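Local coordinates for GH5 (Bacteroidetes bacterium AC2a, PDB 4YHE), which is a family 5 glycoside hydrolase, a cellulase that probably cleaves beta-glucosidic bonds in cellulose or related polysaccharides, at residues 42-51 and 87-96; 142-150 and 196-204. All coordinates share one frame; numbering follows the deposited sequence.

How the contacts relate
Both contacts join neighbouring helices on the outside of the eight-stranded beta/alpha barrel. Contact 1 pairs helix 44-53 with helix 78-93 over strands 57-60 and 97-101. Contact 2 pairs helix 129-149 with the end of helix 181-199 and the turn after it, beside strands 157-160 and 209-212. Contact 1 is partly buried: F47 fills its inner side, while Q44 and N48 bond on its outer, more exposed side. Contact 2 is the more buried, closing tightly at a glycine, with a buried asparagine, N204, bonded to a backbone carbonyl of the other helix. Their centres lie about 23 Å apart, and V88 and H89 from contact 1 pack on F150 from contact 2.

Contact 1 (42-51 and 87-96); sequences ATQQTFNGLA and LVHMAHKAGL
The carbonyl oxygen of M90 is gripped by two N-H groups: NE2 of Q44 donates to it at 2.9 Å (164° at the hydrogen), and A94 N, the regular helical donor, arrives from the opposite face of the carbonyl plane. Q44 reaches across because CG stands anti to its backbone nitrogen (chi1 -168°) and the chain then bends at chi2, laying the amide over the flank of M90 with OE1 beside M90 CB and K93 CD. The same NE2 donates to N48 OD1 at 3.2 Å, from above that carbonyl's plane, and a water also donates to OD1. A leucine in place of Q44 would probably cost M90 O its donor from the other helix and leave N48 OD1 without its amide mate.

These are consecutive outer helices of the TIM barrel, 44-53 and 78-93, crossing at -39° with segment axes 8.5 Å apart. On their inner side the F47 ring lies with one face over the backbone of the second helix, L87 O and A91 N both offset toward its rim. A91 CB touches CD1 of F47 at 3.7 Å, L96 CD1 meets the ring edge, and the M90 and F47 side chains cross at about a right angle, M90 CB 3.6 Å from F47 CD2. M90 SD makes an oblique Met-aromatic contact, 5.1 Å from the F47 centroid. At the C-terminal end of helix 78-93, A94 CB sits 3.5 Å from F47 O, and A51 CB rests against A94 O. Beneath them, F47, L50, A91 and L96 all pack on V58 of strand 57-60.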
loop_
_atom_site.group_PDB
_atom_site.type_symbol
_atom_site.label_atom_id
_atom_site.label_comp_id
_atom_site.label_asym_id
_atom_site.label_seq_id
_atom_site.Cartn_x
_atom_site.Cartn_y
_atom_site.Cartn_z
ATOM N N ALA A 42 11.407 5.781 -13.824
ATOM C CA ALA A 42 12.144 6.186 -12.635
ATOM C C ALA A 42 13.638 6.081 -12.879
ATOM O O ALA A 42 14.091 5.287 -13.701
ATOM C CB ALA A 42 11.713 5.367 -11.441
ATOM N N THR A 43 14.403 6.904 -12.167
ATOM C CA THR A 43 15.842 6.890 -12.278
ATOM C C THR A 43 16.437 6.816 -10.887
ATOM O O THR A 43 15.727 6.864 -9.900
ATOM C CB THR A 43 16.372 8.187 -12.959
ATOM O OG1 THR A 43 16.135 9.363 -12.144
ATOM C CG2 THR A 43 15.740 8.365 -14.303
ATOM N N GLN A 44 17.749 6.682 -10.790
ATOM C CA GLN A 44 18.377 6.767 -9.459
ATOM C C GLN A 44 18.027 8.033 -8.723
ATOM O O GLN A 44 17.899 8.025 -7.502
ATOM C CB GLN A 44 19.908 6.700 -9.567
ATOM C CG GLN A 44 20.615 6.493 -8.226
ATOM C CD GLN A 44 20.190 5.212 -7.512
ATOM O OE1 GLN A 44 20.311 4.110 -8.049
ATOM N NE2 GLN A 44 19.692 5.357 -6.283
ATOM N N GLN A 45 17.939 9.140 -9.452
ATOM C CA GLN A 45 17.631 10.438 -8.874
ATOM C C GLN A 45 16.242 10.424 -8.199
ATOM O O GLN A 45 16.025 11.098 -7.191
ATOM C CB GLN A 45 17.721 11.537 -9.949
ATOM C CG GLN A 45 19.152 11.859 -10.437
ATOM C CD GLN A 45 19.880 10.682 -11.109
ATOM O OE1 GLN A 45 19.429 10.109 -12.142
ATOM N NE2 GLN A 45 21.026 10.302 -10.521
ATOM N N THR A 46 15.297 9.660 -8.756
ATOM C CA THR A 46 14.010 9.485 -8.109
ATOM C C THR A 46 14.180 9.017 -6.669
ATOM O O THR A 46 13.690 9.663 -5.733
ATOM C CB THR A 46 13.122 8.452 -8.835
ATOM O OG1 THR A 46 13.044 8.777 -10.229
ATOM C CG2 THR A 46 11.728 8.438 -8.238
ATOM N N PHE A 47 14.900 7.918 -6.494
ATOM C CA PHE A 47 15.054 7.296 -5.189
ATOM C C PHE A 47 15.943 8.126 -4.268
ATOM O O PHE A 47 15.690 8.189 -3.062
ATOM C CB PHE A 47 15.567 5.879 -5.350
ATOM C CG PHE A 47 14.620 5.015 -6.130
ATOM C CD1 PHE A 47 13.513 4.462 -5.513
ATOM C CD2 PHE A 47 14.809 4.804 -7.474
ATOM C CE1 PHE A 47 12.614 3.696 -6.231
ATOM C CE2 PHE A 47 13.910 4.047 -8.207
ATOM C CZ PHE A 47 12.821 3.486 -7.585
ATOM N N ASN A 48 16.934 8.796 -4.835
ATOM C CA ASN A 48 17.738 9.751 -4.047
ATOM C C ASN A 48 16.865 10.875 -3.457
ATOM O O ASN A 48 17.016 11.280 -2.290
ATOM C CB ASN A 48 18.848 10.357 -4.941
ATOM C CG ASN A 48 19.922 9.339 -5.342
ATOM O OD1 ASN A 48 19.972 8.213 -4.855
ATOM N ND2 ASN A 48 20.818 9.765 -6.215
ATOM N N GLY A 49 15.941 11.369 -4.274
ATOM C CA GLY A 49 14.994 12.394 -3.862
ATOM C C GLY A 49 14.166 11.944 -2.682
ATOM O O GLY A 49 13.976 12.701 -1.732
ATOM N N LEU A 50 13.690 10.699 -2.733
ATOM C CA LEU A 50 12.880 10.165 -1.655
ATOM C C LEU A 50 13.681 10.120 -0.331
ATOM O O LEU A 50 13.193 10.554 0.693
ATOM C CB LEU A 50 12.385 8.769 -1.986
ATOM C CG LEU A 50 11.567 8.672 -3.290
ATOM C CD1 LEU A 50 11.108 7.237 -3.448
ATOM C CD2 LEU A 50 10.389 9.616 -3.258
ATOM N N ALA A 51 14.896 9.599 -0.381
ATOM C CA ALA A 51 15.716 9.467 0.827
ATOM C C ALA A 51 16.072 10.816 1.404
ATOM O O ALA A 51 15.989 11.021 2.603
ATOM C CB ALA A 51 16.978 8.666 0.537
ATOM N N LEU A 87 15.025 -1.355 -10.449
ATOM C CA LEU A 87 14.377 -0.355 -9.571
ATOM C C LEU A 87 14.605 -0.646 -8.083
ATOM O O LEU A 87 14.942 0.259 -7.297
ATOM C CB LEU A 87 12.880 -0.328 -9.857
ATOM C CG LEU A 87 12.501 0.221 -11.234
ATOM C CD1 LEU A 87 11.065 -0.141 -11.528
ATOM C CD2 LEU A 87 12.728 1.721 -11.268
ATOM N N VAL A 88 14.421 -1.917 -7.725
ATOM C CA VAL A 88 14.642 -2.401 -6.372
ATOM C C VAL A 88 16.049 -2.019 -5.916
ATOM O O VAL A 88 16.260 -1.516 -4.811
ATOM C CB VAL A 88 14.431 -3.937 -6.343
ATOM C CG1 VAL A 88 15.067 -4.601 -5.148
ATOM C CG2 VAL A 88 12.952 -4.261 -6.373
ATOM N N HIS A 89 17.022 -2.234 -6.794
ATOM C CA HIS A 89 18.419 -1.961 -6.419
ATOM C C HIS A 89 18.812 -0.499 -6.450
ATOM O O HIS A 89 19.674 -0.082 -5.660
ATOM C CB HIS A 89 19.352 -2.907 -7.198
ATOM C CG HIS A 89 19.291 -4.314 -6.699
ATOM N ND1 HIS A 89 18.518 -5.293 -7.293
ATOM C CD2 HIS A 89 19.845 -4.888 -5.599
ATOM C CE1 HIS A 89 18.638 -6.413 -6.606
ATOM N NE2 HIS A 89 19.432 -6.192 -5.573
ATOM N N MET A 90 18.141 0.329 -7.271
ATOM C CA MET A 90 18.279 1.792 -7.134
ATOM C C MET A 90 17.784 2.269 -5.768
ATOM O O MET A 90 18.434 3.080 -5.089
ATOM C CB MET A 90 17.501 2.545 -8.219
ATOM C CG MET A 90 17.945 2.310 -9.654
ATOM S SD MET A 90 16.821 3.143 -10.793
ATOM C CE MET A 90 17.555 2.811 -12.395
ATOM N N ALA A 91 16.604 1.775 -5.378
ATOM C CA ALA A 91 16.032 2.079 -4.072
ATOM C C ALA A 91 16.989 1.687 -2.926
ATOM O O ALA A 91 17.184 2.464 -1.982
ATOM C CB ALA A 91 14.705 1.352 -3.912
ATOM N N HIS A 92 17.574 0.494 -3.031
ATOM C CA HIS A 92 18.514 -0.021 -2.031
ATOM C C HIS A 92 19.746 0.850 -1.978
ATOM O O HIS A 92 20.250 1.188 -0.894
ATOM C CB HIS A 92 18.908 -1.463 -2.349
ATOM C CG HIS A 92 19.837 -2.085 -1.348
ATOM N ND1 HIS A 92 19.632 -2.014 0.016
ATOM C CD2 HIS A 92 20.964 -2.825 -1.523
ATOM C CE1 HIS A 92 20.609 -2.655 0.638
ATOM N NE2 HIS A 92 21.423 -3.164 -0.274
ATOM N N LYS A 93 20.225 1.249 -3.147
ATOM C CA LYS A 93 21.346 2.190 -3.219
ATOM C C LYS A 93 21.038 3.484 -2.497
ATOM O O LYS A 93 21.931 4.099 -1.916
ATOM C CB LYS A 93 21.687 2.451 -4.681
ATOM C CG LYS A 93 22.951 3.249 -4.926
ATOM C CD LYS A 93 23.355 3.086 -6.396
ATOM C CE LYS A 93 24.422 4.083 -6.808
ATOM N NZ LYS A 93 25.594 4.081 -5.890
ATOM N N ALA A 94 19.776 3.925 -2.518
ATOM C CA ALA A 94 19.403 5.105 -1.782
ATOM C C ALA A 94 19.164 4.897 -0.261
ATOM O O ALA A 94 18.826 5.849 0.434
ATOM C CB ALA A 94 18.186 5.757 -2.426
ATOM N N GLY A 95 19.269 3.661 0.218
ATOM C CA GLY A 95 19.036 3.352 1.623
ATOM C C GLY A 95 17.594 3.098 2.051
ATOM O O GLY A 95 17.300 3.101 3.230
ATOM N N LEU A 96 16.712 2.831 1.094
ATOM C CA LEU A 96 15.280 2.646 1.384
ATOM C C LEU A 96 14.937 1.183 1.573
ATOM O O LEU A 96 15.512 0.306 0.931
ATOM C CB LEU A 96 14.430 3.220 0.238
ATOM C CG LEU A 96 14.645 4.684 -0.103
ATOM C CD1 LEU A 96 14.086 5.024 -1.465
ATOM C CD2 LEU A 96 14.046 5.558 0.983
HETATM O O HOH W 1 22.125 6.701 -4.098
#

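Contact 2 (142-150 and 196-204); sequences IWLQIGKRF and AIRAAGGKN
The apolar part of this contact begins with W143 and I197, which lie side by side and point the same way. I197 CD1 rests over one face of the indole in a CH-pi contact, 4.0 Å from the centroid of the six-membered ring and 21° off its normal. I146 CD1 lies against the opposite face, so the indole is sandwiched between two isoleucine methyls. At the base of the ring, W143 CB meets A196 CB at 3.8 Å. Toward the outside, L144 sends CD2 toward helix 181-199, 3.5 Å from A196 O and 4.0 Å from A199 CB.

Close backbone packing centres on G147, whose CA lies 3.7 Å from A200 CB. With no side chain at G147 in the way, G147 CA and A200 CA are 5.1 Å apart. K148 passes alongside, with CG near A200 O.

The polar part is carried by N204. With CG beside the backbone nitrogen (chi1 -60°), its amide turns toward the end of helix 129-149, and ND2 donates to G147 O at 2.8 Å. The donor stands well above that carbonyl plane, 58° out of it. ND2 also donates to G201 O, this time in the carbonyl plane, and N204 N shares that acceptor. This buried amide is held at both ends, since OD1 accepts from R207 NH2; separately, R198 NH1 donates to the backbone O of N204.

Inward, I146, I197 and N204 all pack on F159 of strand 157-160 and I197 reaches I209 of strand 209-212, so helices 129-149 and 181-199 sit side by side over these strands, with helix 78-93 next to the first of them through R149 on L81.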
loop_
_atom_site.group_PDB
_atom_site.type_symbol
_atom_site.label_atom_id
_atom_site.label_comp_id
_atom_site.label_asym_id
_atom_site.label_seq_id
_atom_site.Cartn_x
_atom_site.Cartn_y
_atom_site.Cartn_z
ATOM N N ILE A 142 4.566 -17.517 -10.163
ATOM C CA ILE A 142 5.005 -16.150 -10.192
ATOM C C ILE A 142 5.863 -15.822 -8.987
ATOM O O ILE A 142 6.998 -15.329 -9.137
ATOM C CB ILE A 142 3.823 -15.160 -10.336
ATOM C CG1 ILE A 142 3.226 -15.291 -11.733
ATOM C CG2 ILE A 142 4.309 -13.730 -10.088
ATOM C CD1 ILE A 142 2.014 -14.422 -11.950
ATOM N N TRP A 143 5.364 -16.109 -7.794
ATOM C CA TRP A 143 6.133 -15.822 -6.599
ATOM C C TRP A 143 7.435 -16.644 -6.494
ATOM O O TRP A 143 8.435 -16.171 -5.957
ATOM C CB TRP A 143 5.259 -15.930 -5.329
ATOM C CG TRP A 143 4.548 -14.635 -5.046
ATOM C CD1 TRP A 143 3.195 -14.415 -5.023
ATOM C CD2 TRP A 143 5.159 -13.376 -4.769
ATOM N NE1 TRP A 143 2.933 -13.131 -4.707
ATOM C CE2 TRP A 143 4.112 -12.443 -4.584
ATOM C CE3 TRP A 143 6.485 -12.936 -4.687
ATOM C CZ2 TRP A 143 4.344 -11.092 -4.331
ATOM C CZ3 TRP A 143 6.725 -11.588 -4.388
ATOM C CH2 TRP A 143 5.651 -10.676 -4.219
ATOM N N LEU A 144 7.421 -17.864 -7.009
ATOM C CA LEU A 144 8.652 -18.646 -7.066
ATOM C C LEU A 144 9.722 -17.928 -7.893
ATOM O O LEU A 144 10.864 -17.831 -7.465
ATOM C CB LEU A 144 8.376 -20.016 -7.671
ATOM C CG LEU A 144 7.922 -21.129 -6.736
ATOM C CD1 LEU A 144 7.605 -22.372 -7.568
ATOM C CD2 LEU A 144 8.995 -21.444 -5.692
ATOM N N GLN A 145 9.334 -17.408 -9.059
ATOM C CA GLN A 145 10.278 -16.716 -9.949
ATOM C C GLN A 145 10.795 -15.445 -9.332
ATOM O O GLN A 145 12.006 -15.162 -9.374
ATOM C CB GLN A 145 9.620 -16.417 -11.295
ATOM C CG GLN A 145 9.405 -17.651 -12.140
ATOM C CD GLN A 145 8.586 -17.379 -13.371
ATOM O OE1 GLN A 145 9.102 -16.863 -14.371
ATOM N NE2 GLN A 145 7.307 -17.728 -13.325
ATOM N N ILE A 146 9.873 -14.667 -8.744
ATOM C CA ILE A 146 10.237 -13.445 -8.106
ATOM C C ILE A 146 11.207 -13.715 -6.981
ATOM O O ILE A 146 12.221 -13.045 -6.872
ATOM C CB ILE A 146 9.014 -12.656 -7.567
ATOM C CG1 ILE A 146 8.156 -12.166 -8.729
ATOM C CG2 ILE A 146 9.468 -11.493 -6.713
ATOM C CD1 ILE A 146 6.785 -11.644 -8.341
ATOM N N GLY A 147 10.886 -14.672 -6.120
ATOM C CA GLY A 147 11.780 -15.017 -5.027
ATOM C C GLY A 147 13.148 -15.512 -5.527
ATOM O O GLY A 147 14.184 -15.163 -4.964
ATOM N N LYS A 148 13.161 -16.320 -6.573
ATOM C CA LYS A 148 14.449 -16.819 -7.089
ATOM C C LYS A 148 15.337 -15.703 -7.614
ATOM O O LYS A 148 16.535 -15.731 -7.386
ATOM C CB LYS A 148 14.242 -17.883 -8.144
ATOM C CG LYS A 148 13.931 -19.222 -7.503
ATOM C CD LYS A 148 13.538 -20.259 -8.541
ATOM C CE LYS A 148 13.017 -21.526 -7.874
ATOM N NZ LYS A 148 12.219 -22.287 -8.867
ATOM N N ARG A 149 14.757 -14.683 -8.246
ATOM C CA ARG A 149 15.550 -13.536 -8.699
ATOM C C ARG A 149 16.203 -12.810 -7.525
ATOM O O ARG A 149 17.356 -12.345 -7.616
ATOM C CB ARG A 149 14.658 -12.570 -9.492
ATOM C CG ARG A 149 15.401 -11.461 -10.175
ATOM C CD ARG A 149 16.171 -12.008 -11.378
ATOM N NE ARG A 149 16.579 -10.864 -12.113
ATOM C CZ ARG A 149 16.333 -10.579 -13.373
ATOM N NH1 ARG A 149 15.720 -11.403 -14.219
ATOM N NH2 ARG A 149 16.782 -9.425 -13.778
ATOM N N PHE A 150 15.472 -12.707 -6.415
ATOM C CA PHE A 150 15.870 -11.853 -5.289
ATOM C C PHE A 150 16.417 -12.639 -4.085
ATOM O O PHE A 150 16.540 -12.118 -2.979
ATOM C CB PHE A 150 14.671 -10.956 -4.888
ATOM C CG PHE A 150 14.275 -9.972 -5.959
ATOM C CD1 PHE A 150 15.132 -8.955 -6.312
ATOM C CD2 PHE A 150 13.056 -10.080 -6.628
ATOM C CE1 PHE A 150 14.805 -8.065 -7.304
ATOM C CE2 PHE A 150 12.718 -9.188 -7.616
ATOM C CZ PHE A 150 13.590 -8.187 -7.972
ATOM N N ALA A 196 4.958 -20.296 -1.573
ATOM C CA ALA A 196 5.823 -20.068 -2.749
ATOM C C ALA A 196 7.080 -19.256 -2.426
ATOM O O ALA A 196 8.194 -19.622 -2.834
ATOM C CB ALA A 196 5.042 -19.396 -3.862
ATOM N N ILE A 197 6.907 -18.172 -1.694
ATOM C CA ILE A 197 8.021 -17.311 -1.324
ATOM C C ILE A 197 9.041 -18.070 -0.475
ATOM O O ILE A 197 10.260 -18.028 -0.732
ATOM C CB ILE A 197 7.522 -16.040 -0.627
ATOM C CG1 ILE A 197 6.742 -15.186 -1.650
ATOM C CG2 ILE A 197 8.674 -15.237 -0.039
ATOM C CD1 ILE A 197 5.865 -14.083 -1.057
ATOM N N ARG A 198 8.537 -18.791 0.514
ATOM C CA ARG A 198 9.390 -19.592 1.388
ATOM C C ARG A 198 10.085 -20.699 0.611
ATOM O O ARG A 198 11.225 -20.982 0.912
ATOM C CB ARG A 198 8.594 -20.179 2.556
ATOM C CG ARG A 198 7.975 -19.133 3.473
ATOM C CD ARG A 198 8.969 -18.130 4.020
ATOM N NE ARG A 198 8.332 -17.183 4.934
ATOM C CZ ARG A 198 8.749 -15.939 5.176
ATOM N NH1 ARG A 198 9.796 -15.422 4.540
ATOM N NH2 ARG A 198 8.085 -15.178 6.036
ATOM N N ALA A 199 9.424 -21.290 -0.392
ATOM C CA ALA A 199 10.057 -22.321 -1.247
ATOM C C ALA A 199 11.117 -21.765 -2.231
ATOM O O ALA A 199 11.834 -22.528 -2.871
ATOM C CB ALA A 199 9.002 -23.108 -2.017
ATOM N N ALA A 200 11.219 -20.451 -2.376
ATOM C CA ALA A 200 12.084 -19.872 -3.405
ATOM C C ALA A 200 13.542 -19.817 -2.969
ATOM O O ALA A 200 14.413 -19.483 -3.778
ATOM C CB ALA A 200 11.586 -18.470 -3.784
ATOM N N GLY A 201 13.810 -20.110 -1.698
ATOM C CA GLY A 201 15.188 -20.349 -1.238
ATOM C C GLY A 201 15.934 -19.109 -0.798
ATOM O O GLY A 201 15.472 -17.973 -0.976
ATOM N N GLY A 202 17.104 -19.339 -0.220
ATOM C CA GLY A 202 18.002 -18.273 0.190
ATOM C C GLY A 202 17.367 -17.324 1.174
ATOM O O GLY A 202 16.718 -17.741 2.126
ATOM N N LYS A 203 17.522 -16.033 0.943
ATOM C CA LYS A 203 17.043 -15.062 1.909
ATOM C C LYS A 203 15.522 -14.898 1.903
ATOM O O LYS A 203 14.993 -14.228 2.761
ATOM C CB LYS A 203 17.766 -13.746 1.727
ATOM C CG LYS A 203 19.264 -13.892 2.022
ATOM C CD LYS A 203 19.994 -12.599 1.727
ATOM C CE LYS A 203 21.494 -12.715 1.955
ATOM N NZ LYS A 203 22.200 -11.492 1.489
ATOM N N ASN A 204 14.825 -15.533 0.963
ATOM C CA ASN A 204 13.366 -15.588 1.054
ATOM C C ASN A 204 12.900 -16.354 2.300
ATOM O O ASN A 204 11.719 -16.295 2.641
ATOM C CB ASN A 204 12.769 -16.228 -0.174
ATOM C CG ASN A 204 13.112 -15.479 -1.431
ATOM O OD1 ASN A 204 12.751 -14.311 -1.581
ATOM N ND2 ASN A 204 13.840 -16.126 -2.329
#